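Side-chain contact in protein A52 (Vaccinia virus, PDB 2VVW), which binds the host signalling proteins TRAF6 and IRAK2, activating p38 through the first and inhibiting NF-kappa-B signalling through the second to suppress innate immunity: residues I100-I103 / G104-C108. Residues are numbered along the deposited sequence; the frame is centred on the assembly and turned at random.
Sequences ISMI and GLCAC
Met102 and Cys106, one helical turn apart, meet through their sulfur-bearing ends: Met102 CE lies 3.4 Å from Cys106 SG, an apolar touch along one side of helix 96-115. CG anti to the backbone N (chi1 -175°) and a bend at chi2 of -95° aim the thioether along the helix toward the next turn, and an extended last torsion carries the methyl on. Cys106 has its SG beside its own backbone N, and the sulfur also lies 3.4 Å from Met102 O. An unbranched, flexible thioether suits this place, because it lies between the small Cys106 and residues of helices 76-90 and 123-132: Met102 also touches Ile84, Ala128, Ile129 and Phe132, while Cys106 meets Phe29 and Phe80.

Beneath the side chains the backbone holds the turn. Cys106 N donates to Met102 O at 3.0 Å, and the next step is the bond from Ala107 N to Ile103 O at 3.1 Å. Gly104 is a buried glycine in mid-helix: its N donates to Ile100 O, also at 3.1 Å, and its O accepts from Cys108 N, so the helical bonding runs on through it with no side chain added to the helix surface.

Toward 104-108, Ile103 offers CB and CG2, with CB 3.2 Å from Gly104 N, a closeness set by the covalent link. Its CB points away from the following turn, and the beta-branched side chain packs on Leu25, Phe51 and Ile129 of three other helices, where a compact hydrocarbon is well suited.

Successive i to i+4 bonds mark the alpha-helix, and apolar residues packed on several neighbouring helices mark its burial; here helix 96-115 runs close to the chain's centre as a core helix of the Bcl-2-like fold.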
ATOM      1  N   ILE A 100       7.001  10.314  18.375  1.00 21.92           N
ATOM      2  CA  ILE A 100       5.589   9.948  18.436  1.00 22.25           C
ATOM      3  C   ILE A 100       4.707  11.085  17.891  1.00 23.12           C
ATOM      4  O   ILE A 100       3.805  10.861  17.079  1.00 23.11           O
ATOM      5  CB  ILE A 100       5.182   9.586  19.878  1.00 23.76           C
ATOM      6  CG1 ILE A 100       5.791   8.222  20.261  1.00 26.19           C
ATOM      7  CG2 ILE A 100       3.668   9.594  20.037  1.00 23.32           C
ATOM      8  CD1 ILE A 100       5.726   7.871  21.760  1.00 27.73           C
ATOM      9  N   SER A 101       4.957  12.313  18.331  1.00 24.58           N
ATOM     10  CA  SER A 101       4.167  13.464  17.847  1.00 23.80           C
ATOM     11  C   SER A 101       4.319  13.610  16.333  1.00 23.60           C
ATOM     12  O   SER A 101       3.378  13.938  15.613  1.00 22.60           O
ATOM     13  CB  SER A 101       4.609  14.772  18.512  1.00 25.34           C
ATOM     14  OG  SER A 101       4.338  14.801  19.903  1.00 26.80           O
ATOM     15  N   MET A 102       5.527  13.374  15.854  1.00 23.04           N
ATOM     16  CA  MET A 102       5.812  13.482  14.442  1.00 23.41           C
ATOM     17  C   MET A 102       5.048  12.433  13.630  1.00 22.68           C
ATOM     18  O   MET A 102       4.577  12.729  12.531  1.00 22.11           O
ATOM     19  CB  MET A 102       7.313  13.389  14.234  1.00 23.54           C
ATOM     20  CG  MET A 102       7.735  13.601  12.828  1.00 26.41           C
ATOM     21  SD  MET A 102       7.898  11.999  12.032  1.00 32.00           S
ATOM     22  CE  MET A 102       8.116  12.561  10.331  1.00 28.94           C
ATOM     23  N   ILE A 103       4.883  11.227  14.176  1.00 22.27           N
ATOM     24  CA  ILE A 103       4.099  10.197  13.501  1.00 20.82           C
ATOM     25  C   ILE A 103       2.648  10.669  13.417  1.00 20.32           C
ATOM     26  O   ILE A 103       2.015  10.578  12.366  1.00 19.27           O
ATOM     27  CB  ILE A 103       4.195   8.833  14.215  1.00 20.42           C
ATOM     28  CG1 ILE A 103       5.548   8.171  13.942  1.00 22.51           C
ATOM     29  CG2 ILE A 103       3.095   7.888  13.764  1.00 21.55           C
ATOM     30  CD1 ILE A 103       5.874   7.018  14.932  1.00 20.47           C
ATOM     31  N   GLY A 104       2.141  11.220  14.504  1.00 21.00           N
ATOM     32  CA  GLY A 104       0.787  11.772  14.497  1.00 22.54           C
ATOM     33  C   GLY A 104       0.600  12.916  13.514  1.00 23.52           C
ATOM     34  O   GLY A 104      -0.476  13.081  12.956  1.00 23.86           O
ATOM     35  N   LEU A 105       1.655  13.710  13.323  1.00 24.59           N
ATOM     36  CA  LEU A 105       1.644  14.838  12.396  1.00 24.21           C
ATOM     37  C   LEU A 105       1.538  14.329  10.961  1.00 21.66           C
ATOM     38  O   LEU A 105       0.731  14.818  10.186  1.00 22.64           O
ATOM     39  CB  LEU A 105       2.920  15.666  12.567  1.00 24.39           C
ATOM     40  CG  LEU A 105       3.154  16.842  11.611  1.00 28.12           C
ATOM     41  CD1 LEU A 105       2.271  18.019  11.989  1.00 32.06           C
ATOM     42  CD2 LEU A 105       4.636  17.228  11.605  1.00 28.32           C
ATOM     43  N   CYS A 106       2.367  13.350  10.618  1.00 19.78           N
ATOM     44  CA  CYS A 106       2.305  12.686   9.311  1.00 19.03           C
ATOM     45  C   CYS A 106       0.895  12.198   9.020  1.00 18.76           C
ATOM     46  O   CYS A 106       0.372  12.387   7.920  1.00 20.17           O
ATOM     47  CB  CYS A 106       3.276  11.504   9.285  1.00 19.39           C
ATOM     48  SG  CYS A 106       4.965  12.056   9.220  1.00 23.40           S
ATOM     49  N   ALA A 107       0.298  11.566  10.023  1.00 18.04           N
ATOM     50  CA  ALA A 107      -1.060  11.020   9.935  1.00 18.33           C
ATOM     51  C   ALA A 107      -2.102  12.080   9.639  1.00 19.86           C
ATOM     52  O   ALA A 107      -3.022  11.875   8.812  1.00 20.70           O
ATOM     53  CB  ALA A 107      -1.412  10.326  11.220  1.00 17.60           C
ATOM     54  N   CYS A 108      -2.018  13.187  10.361  1.00 20.87           N
ATOM     55  CA  CYS A 108      -2.959  14.288  10.158  1.00 22.26           C
ATOM     56  C   CYS A 108      -2.744  14.936   8.782  1.00 20.91           C
ATOM     57  O   CYS A 108      -3.685  15.365   8.153  1.00 21.61           O
ATOM     58  CB  CYS A 108      -2.836  15.319  11.284  1.00 25.12           C
ATOM     59  SG  CYS A 108      -3.417  14.697  12.902  1.00 28.10           S
TER